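Local atomic coordinates of catechol 1,2 dioxygenase (Acinetobacter radioresistens, PDB entry 2XSU), a protein that probably catalyses, with a ferric iron cofactor, the intradiol cleavage of catechol by dioxygen to cis,cis-muconate, working as a homodimer. Residues G141-T146 with G189-L194; P233-L238 with V291-E296. The protein carries 1 engineered substitution. One frame throughout, in Å; residues are numbered along the deposited sequence.

Interaction 1. Residues G141-T146 with G189-L194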
ATOM      1  N   GLY A 141       0.970 -38.607 -11.038  1.00 13.55           N
ATOM      2  CA  GLY A 141       0.959 -38.151 -12.411  1.00 14.28           C
ATOM      3  C   GLY A 141       2.265 -38.425 -13.110  1.00 15.74           C
ATOM      4  O   GLY A 141       3.260 -38.772 -12.474  1.00 14.59           O
ATOM      5  N   THR A 142       2.226 -38.252 -14.428  1.00 15.75           N
ATOM      6  CA  THR A 142       3.396 -38.329 -15.277  1.00 16.69           C
ATOM      7  C   THR A 142       3.646 -36.944 -15.854  1.00 15.70           C
ATOM      8  O   THR A 142       2.691 -36.250 -16.249  1.00 16.46           O
ATOM      9  CB  THR A 142       3.139 -39.347 -16.408  1.00 16.02           C
ATOM     10  OG1 THR A 142       2.776 -40.618 -15.838  1.00 18.98           O
ATOM     11  CG2 THR A 142       4.395 -39.521 -17.305  1.00 18.89           C
ATOM     12  N   VAL A 143       4.914 -36.544 -15.928  1.00 15.74           N
ATOM     13  CA  VAL A 143       5.287 -35.277 -16.549  1.00 15.52           C
ATOM     14  C   VAL A 143       5.864 -35.598 -17.928  1.00 17.53           C
ATOM     15  O   VAL A 143       6.800 -36.393 -18.048  1.00 17.92           O
ATOM     16  CB  VAL A 143       6.298 -34.480 -15.696  1.00 15.50           C
ATOM     17  CG1 VAL A 143       6.681 -33.140 -16.379  1.00 15.21           C
ATOM     18  CG2 VAL A 143       5.716 -34.228 -14.276  1.00 15.11           C
ATOM     19  N   THR A 144       5.279 -34.992 -18.956  1.00 17.91           N
ATOM     20  CA  THR A 144       5.666 -35.270 -20.347  1.00 19.14           C
ATOM     21  C   THR A 144       5.860 -33.982 -21.137  1.00 19.86           C
ATOM     22  O   THR A 144       5.482 -32.883 -20.684  1.00 18.92           O
ATOM     23  CB  THR A 144       4.596 -36.116 -21.080  1.00 19.39           C
ATOM     24  OG1 THR A 144       3.352 -35.402 -21.163  1.00 19.87           O
ATOM     25  CG2 THR A 144       4.380 -37.461 -20.409  1.00 20.36           C
ATOM     26  N   ASP A 145       6.434 -34.119 -22.333  1.00 20.95           N
ATOM     27  CA  ASP A 145       6.401 -33.024 -23.300  1.00 22.95           C
ATOM     28  C   ASP A 145       5.050 -33.052 -24.039  1.00 24.10           C
ATOM     29  O   ASP A 145       4.205 -33.912 -23.763  1.00 24.43           O
ATOM     30  CB  ASP A 145       7.611 -33.098 -24.251  1.00 23.24           C
ATOM     31  CG  ASP A 145       7.594 -34.320 -25.157  1.00 24.34           C
ATOM     32  OD1 ASP A 145       6.554 -35.004 -25.286  1.00 25.90           O
ATOM     33  OD2 ASP A 145       8.658 -34.578 -25.764  1.00 29.72           O
ATOM     34  N   THR A 146       4.838 -32.136 -24.984  1.00 26.08           N
ATOM     35  CA  THR A 146       3.542 -32.078 -25.693  1.00 28.56           C
ATOM     36  C   THR A 146       3.225 -33.282 -26.594  1.00 29.75           C
ATOM     37  O   THR A 146       2.065 -33.457 -26.998  1.00 31.01           O
ATOM     38  CB  THR A 146       3.379 -30.785 -26.513  1.00 28.05           C
ATOM     39  OG1 THR A 146       4.511 -30.632 -27.373  1.00 30.17           O
ATOM     40  CG2 THR A 146       3.257 -29.569 -25.578  1.00 29.39           C
ATOM     41  N   GLY A 189       9.063 -40.811 -15.542  1.00 19.27           N
ATOM     42  CA  GLY A 189       8.434 -39.475 -15.571  1.00 18.07           C
ATOM     43  C   GLY A 189       7.379 -39.319 -14.500  1.00 17.40           C
ATOM     44  O   GLY A 189       6.581 -38.381 -14.555  1.00 16.71           O
ATOM     45  N   LYS A 190       7.368 -40.222 -13.523  1.00 16.73           N
ATOM     46  CA  LYS A 190       6.301 -40.263 -12.517  1.00 16.63           C
ATOM     47  C   LYS A 190       6.636 -39.556 -11.220  1.00 15.33           C
ATOM     48  O   LYS A 190       7.787 -39.552 -10.765  1.00 14.34           O
ATOM     49  CB  LYS A 190       5.931 -41.717 -12.190  1.00 17.84           C
ATOM     50  CG  LYS A 190       5.146 -42.481 -13.270  1.00 20.24           C
ATOM     51  CD  LYS A 190       3.618 -42.133 -13.282  1.00 26.86           C
ATOM     52  CE  LYS A 190       2.932 -42.091 -11.889  1.00 29.96           C
ATOM     53  NZ  LYS A 190       2.861 -43.427 -11.201  1.00 33.25           N
ATOM     54  N   TYR A 191       5.618 -38.908 -10.625  1.00 13.91           N
ATOM     55  CA  TYR A 191       5.644 -38.489  -9.238  1.00 12.73           C
ATOM     56  C   TYR A 191       4.444 -39.084  -8.478  1.00 12.53           C
ATOM     57  O   TYR A 191       3.373 -39.300  -9.046  1.00 12.51           O
ATOM     58  CB  TYR A 191       5.684 -36.943  -9.104  1.00 12.28           C
ATOM     59  CG  TYR A 191       4.326 -36.300  -9.372  1.00 12.26           C
ATOM     60  CD1 TYR A 191       3.487 -35.968  -8.300  1.00 10.78           C
ATOM     61  CD2 TYR A 191       3.888 -36.065 -10.669  1.00 13.27           C
ATOM     62  CE1 TYR A 191       2.184 -35.410  -8.532  1.00 11.90           C
ATOM     63  CE2 TYR A 191       2.612 -35.488 -10.924  1.00 11.20           C
ATOM     64  CZ  TYR A 191       1.789 -35.167  -9.845  1.00 11.30           C
ATOM     65  OH  TYR A 191       0.543 -34.626 -10.077  1.00 11.50           O
ATOM     66  N   VAL A 192       4.631 -39.324  -7.187  1.00 12.27           N
ATOM     67  CA  VAL A 192       3.556 -39.756  -6.305  1.00 12.67           C
ATOM     68  C   VAL A 192       3.686 -38.987  -5.002  1.00 12.08           C
ATOM     69  O   VAL A 192       4.757 -38.951  -4.375  1.00 12.46           O
ATOM     70  CB  VAL A 192       3.649 -41.288  -5.979  1.00 13.06           C
ATOM     71  CG1 VAL A 192       2.538 -41.723  -5.019  1.00 13.28           C
ATOM     72  CG2 VAL A 192       3.641 -42.115  -7.244  1.00 15.44           C
ATOM     73  N   ALA A 193       2.583 -38.352  -4.605  1.00 11.13           N
ATOM     74  CA  ALA A 193       2.485 -37.735  -3.317  1.00 11.90           C
ATOM     75  C   ALA A 193       1.432 -38.429  -2.454  1.00 12.45           C
ATOM     76  O   ALA A 193       0.272 -38.558  -2.840  1.00 12.96           O
ATOM     77  CB  ALA A 193       2.146 -36.237  -3.458  1.00 11.94           C
ATOM     78  N   LEU A 194       1.847 -38.843  -1.267  1.00 11.82           N
ATOM     79  CA  LEU A 194       0.928 -39.337  -0.232  1.00 12.36           C
ATOM     80  C   LEU A 194       0.663 -38.203   0.756  1.00 11.71           C
ATOM     81  O   LEU A 194       1.571 -37.658   1.396  1.00 12.30           O
ATOM     82  CB  LEU A 194       1.517 -40.591   0.469  1.00 12.22           C
ATOM     83  CG  LEU A 194       0.744 -41.118   1.698  1.00 13.84           C
ATOM     84  CD1 LEU A 194      -0.691 -41.539   1.362  1.00 15.27           C
ATOM     85  CD2 LEU A 194       1.533 -42.282   2.359  1.00 14.22           C
TER
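An antiparallel strand pair in the mixed sheet of the dioxygenase domain brings Gly-141 against Tyr-191 and Thr-142 against Lys-190. Gly-141 and Tyr-191 form a hydrogen-bonded pair: Tyr-191 N reaches Gly-141 O at 3.0 Å, and Gly-141 N returns a longer bond of 3.2 Å to Tyr-191 O. Two residues along, Val-143 N donates to Gly-189 O at 2.8 Å, beside the non-hydrogen-bonded pair of Thr-142 and Lys-190. The Tyr-191 ring folds back over its partner strand. With CG set between the backbone N and the carbonyl carbon (chi1 76°), one ring face covers the glycine, and Tyr-191 CE2 comes to 3.5 Å from Gly-141 CA, with Gly-141 N over the ring face, offset toward its rim. Strands 136-145 and 190-196 belong to the mixed sheet whose strands 221-231 and 201-202 carry the iron ligands His-225, His-227 and Tyr-201 of this intradiol dioxygenase, although Tyr-191 is itself no ligand. Its hydroxyl bonds to Phe-289 O and Tyr-228 OH, fixing the far end of the ring. On the other face of the sheet the lysine chain bends repeatedly, laying Lys-190 CD 3.1 Å from Thr-142 OG1 and Lys-190 CE 3.4 Å from Gly-141 O.

Interaction 2. Residues P233-L238 with V291-E296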
ATOM      1  N   PRO A 233      15.007 -28.761 -17.110  1.00 19.26           N
ATOM      2  CA  PRO A 233      15.909 -28.180 -18.123  1.00 19.82           C
ATOM      3  C   PRO A 233      15.358 -28.332 -19.522  1.00 19.46           C
ATOM      4  O   PRO A 233      14.906 -29.422 -19.909  1.00 20.20           O
ATOM      5  CB  PRO A 233      17.184 -29.024 -17.980  1.00 20.06           C
ATOM      6  CG  PRO A 233      17.170 -29.473 -16.574  1.00 20.45           C
ATOM      7  CD  PRO A 233      15.718 -29.643 -16.169  1.00 19.91           C
ATOM      8  N   GLY A 234      15.364 -27.230 -20.264  1.00 20.16           N
ATOM      9  CA  GLY A 234      14.845 -27.214 -21.626  1.00 20.21           C
ATOM     10  C   GLY A 234      13.361 -26.946 -21.796  1.00 20.42           C
ATOM     11  O   GLY A 234      12.861 -26.884 -22.929  1.00 21.18           O
ATOM     12  N   TYR A 235      12.649 -26.833 -20.675  1.00 19.88           N
ATOM     13  CA  TYR A 235      11.192 -26.594 -20.685  1.00 18.91           C
ATOM     14  C   TYR A 235      10.781 -25.310 -19.966  1.00 17.84           C
ATOM     15  O   TYR A 235      11.482 -24.822 -19.064  1.00 18.08           O
ATOM     16  CB  TYR A 235      10.444 -27.808 -20.095  1.00 18.77           C
ATOM     17  CG  TYR A 235      10.635 -29.053 -20.931  1.00 18.84           C
ATOM     18  CD1 TYR A 235       9.746 -29.369 -21.966  1.00 20.07           C
ATOM     19  CD2 TYR A 235      11.730 -29.904 -20.704  1.00 19.15           C
ATOM     20  CE1 TYR A 235       9.939 -30.508 -22.756  1.00 22.38           C
ATOM     21  CE2 TYR A 235      11.927 -31.034 -21.490  1.00 22.64           C
ATOM     22  CZ  TYR A 235      11.031 -31.329 -22.508  1.00 22.93           C
ATOM     23  OH  TYR A 235      11.215 -32.449 -23.298  1.00 27.72           O
ATOM     24  N   ARG A 236       9.632 -24.769 -20.389  1.00 17.94           N
ATOM     25  CA  ARG A 236       9.068 -23.573 -19.776  1.00 17.32           C
ATOM     26  C   ARG A 236       8.527 -23.911 -18.379  1.00 16.25           C
ATOM     27  O   ARG A 236       7.740 -24.844 -18.250  1.00 16.58           O
ATOM     28  CB  ARG A 236       7.927 -23.037 -20.640  1.00 16.94           C
ATOM     29  CG  ARG A 236       8.297 -22.778 -22.106  1.00 17.82           C
ATOM     30  CD  ARG A 236       7.133 -22.089 -22.822  1.00 19.58           C
ATOM     31  NE  ARG A 236       7.048 -20.651 -22.536  1.00 19.85           N
ATOM     32  CZ  ARG A 236       5.897 -19.983 -22.389  1.00 21.07           C
ATOM     33  NH1 ARG A 236       4.738 -20.631 -22.410  1.00 24.23           N
ATOM     34  NH2 ARG A 236       5.904 -18.677 -22.178  1.00 20.81           N
ATOM     35  N   LYS A 237       8.920 -23.137 -17.373  1.00 16.12           N
ATOM     36  CA  LYS A 237       8.403 -23.332 -15.996  1.00 16.01           C
ATOM     37  C   LYS A 237       6.898 -23.072 -15.955  1.00 15.20           C
ATOM     38  O   LYS A 237       6.386 -22.134 -16.601  1.00 16.09           O
ATOM     39  CB  LYS A 237       9.100 -22.410 -15.009  1.00 17.31           C
ATOM     40  CG  LYS A 237       8.737 -22.707 -13.551  1.00 18.43           C
ATOM     41  CD  LYS A 237       9.645 -21.943 -12.607  1.00 23.54           C
ATOM     42  CE  LYS A 237       9.414 -22.358 -11.141  1.00 27.35           C
ATOM     43  NZ  LYS A 237      10.531 -21.864 -10.267  1.00 27.64           N
ATOM     44  N   LEU A 238       6.211 -23.904 -15.181  1.00 13.95           N
ATOM     45  CA  LEU A 238       4.761 -23.851 -15.085  1.00 12.18           C
ATOM     46  C   LEU A 238       4.327 -23.551 -13.668  1.00 11.84           C
ATOM     47  O   LEU A 238       4.786 -24.195 -12.731  1.00 12.40           O
ATOM     48  CB  LEU A 238       4.145 -25.172 -15.533  1.00 12.66           C
ATOM     49  CG  LEU A 238       2.623 -25.366 -15.341  1.00 12.87           C
ATOM     50  CD1 LEU A 238       1.831 -24.380 -16.205  1.00 14.00           C
ATOM     51  CD2 LEU A 238       2.194 -26.783 -15.654  1.00 14.44           C
ATOM     52  N   VAL A 291       1.021 -33.738 -16.078  1.00 14.75           N
ATOM     53  CA  VAL A 291       1.493 -32.421 -16.459  1.00 14.04           C
ATOM     54  C   VAL A 291       2.210 -32.501 -17.796  1.00 15.40           C
ATOM     55  O   VAL A 291       3.091 -33.341 -17.984  1.00 14.96           O
ATOM     56  CB  VAL A 291       2.446 -31.831 -15.411  1.00 14.88           C
ATOM     57  CG1 VAL A 291       2.998 -30.497 -15.886  1.00 15.15           C
ATOM     58  CG2 VAL A 291       1.716 -31.625 -14.076  1.00 15.05           C
ATOM     59  N   GLU A 292       1.831 -31.614 -18.703  1.00 14.79           N
ATOM     60  CA  GLU A 292       2.508 -31.483 -19.994  1.00 15.78           C
ATOM     61  C   GLU A 292       3.238 -30.145 -20.053  1.00 15.42           C
ATOM     62  O   GLU A 292       2.630 -29.068 -19.891  1.00 15.77           O
ATOM     63  CB  GLU A 292       1.469 -31.596 -21.113  1.00 16.38           C
ATOM     64  CG  GLU A 292       1.956 -31.358 -22.519  1.00 22.30           C
ATOM     65  CD  GLU A 292       0.815 -31.492 -23.532  1.00 26.73           C
ATOM     66  OE1 GLU A 292       0.348 -32.631 -23.761  1.00 29.45           O
ATOM     67  OE2 GLU A 292       0.362 -30.452 -24.067  1.00 30.70           O
ATOM     68  N   LEU A 293       4.544 -30.215 -20.279  1.00 15.14           N
ATOM     69  CA  LEU A 293       5.395 -29.033 -20.382  1.00 15.89           C
ATOM     70  C   LEU A 293       5.719 -28.699 -21.840  1.00 17.39           C
ATOM     71  O   LEU A 293       5.846 -29.603 -22.689  1.00 17.95           O
ATOM     72  CB  LEU A 293       6.707 -29.237 -19.601  1.00 16.41           C
ATOM     73  CG  LEU A 293       6.598 -29.484 -18.100  1.00 14.56           C
ATOM     74  CD1 LEU A 293       8.000 -29.733 -17.516  1.00 15.33           C
ATOM     75  CD2 LEU A 293       5.938 -28.289 -17.425  1.00 14.86           C
ATOM     76  N   VAL A 294       5.845 -27.406 -22.109  1.00 18.62           N
ATOM     77  CA  VAL A 294       6.167 -26.896 -23.451  1.00 20.94           C
ATOM     78  C   VAL A 294       7.683 -26.684 -23.536  1.00 21.85           C
ATOM     79  O   VAL A 294       8.302 -26.190 -22.597  1.00 20.89           O
ATOM     80  CB  VAL A 294       5.395 -25.577 -23.729  1.00 20.89           C
ATOM     81  CG1 VAL A 294       5.765 -24.975 -25.095  1.00 22.32           C
ATOM     82  CG2 VAL A 294       3.871 -25.809 -23.643  1.00 21.67           C
ATOM     83  N   LYS A 295       8.294 -27.065 -24.663  1.00 23.50           N
ATOM     84  CA  LYS A 295       9.737 -26.845 -24.817  1.00 26.04           C
ATOM     85  C   LYS A 295      10.080 -25.354 -24.886  1.00 26.43           C
ATOM     86  O   LYS A 295       9.330 -24.541 -25.470  1.00 25.93           O
ATOM     87  CB  LYS A 295      10.317 -27.604 -26.037  1.00 26.71           C
ATOM     88  CG  LYS A 295       9.715 -27.230 -27.388  1.00 31.10           C
ATOM     89  CD  LYS A 295      10.726 -27.412 -28.550  1.00 35.29           C
ATOM     90  CE  LYS A 295      10.124 -27.056 -29.938  1.00 36.19           C
ATOM     91  NZ  LYS A 295       9.225 -25.848 -29.968  1.00 37.17           N
ATOM     92  N   GLU A 296      11.193 -24.988 -24.263  1.00 27.39           N
ATOM     93  CA  GLU A 296      11.675 -23.611 -24.301  1.00 29.01           C
ATOM     94  C   GLU A 296      12.168 -23.329 -25.710  1.00 29.60           C
ATOM     95  O   GLU A 296      13.029 -24.043 -26.218  1.00 30.47           O
ATOM     96  CB  GLU A 296      12.836 -23.402 -23.337  1.00 29.47           C
ATOM     97  CG  GLU A 296      12.445 -23.174 -21.888  1.00 33.39           C
ATOM     98  CD  GLU A 296      13.658 -23.097 -20.949  1.00 37.55           C
ATOM     99  OE1 GLU A 296      14.747 -23.607 -21.325  1.00 38.33           O
ATOM    100  OE2 GLU A 296      13.514 -22.533 -19.834  1.00 38.19           O
TER
HETATM  101  O   HOH W   1      16.752 -24.844 -19.274  1.00 38.88           O
HETATM  102  O   HOH W   2       5.492 -25.570 -19.879  1.00 18.65           O
HETATM  103  O   HOH W   3      11.298 -21.604 -17.913  1.00 23.61           O
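Tyr-235 and Leu-293 set their side chains at about a right angle, with Leu-293 CB lying 3.9 Å from Tyr-235 CD1. Val-294 O sits at the edge of the same ring, near its plane, and also takes an almost straight bond from Arg-236 N at 2.9 Å. Arg-236 and Val-294 run side by side and point the same way: the methylenes of the arginine pass along the valine, Arg-236 CD 3.9 Å from Val-294 CG1, before the guanidinium goes on to Asp-94 and Pro-301 O. Further in, Leu-238 crosses Val-291 at a slant, its CD2 3.8 Å from Val-291 CG1, while Leu-293 CD2 packs near Leu-238 CB. At the exposed end Glu-296 N binds Gly-234 O at 2.9 Å, tilted 34° from the carbonyl plane. Glu-296 CG lies beside its own backbone N (chi1 -82°), against Tyr-235 C, and the extended chain carries the carboxylate over Gly-234 and Tyr-235; one water joins Glu-296 OE1 to Gly-234 N. Another water spans Arg-236 O and Val-294 N. The two backbone bonds make a single bridge, Tyr-235 with Lys-295, joining the connection between antiparallel strands 221-231 and 238-244 to the end of strand 284-293, at the border of the mixed sheet's regular pairing.

How the interactions relate
From the N terminus, the chain passes the helical region and enters the dioxygenase domain, where strand 136-145 supplies the first half of interaction 1. The contact closes at 189-194 after 42 intervening residues, a span with strands but no helix. Interaction 2 opens only afterwards, at the 233-238 connection, and closes at 291-296 after 52 more in between, so the two loops follow in series without nesting or crossing. They meet through the sheet: strand 284-293 lies parallel to strand 136-145, and Thr-144 N and O are probably bonded to Val-291 O and Leu-293 N. Strand 136-145 therefore sits between strands 190-196 and 284-293, linking the two contacts across the sheet.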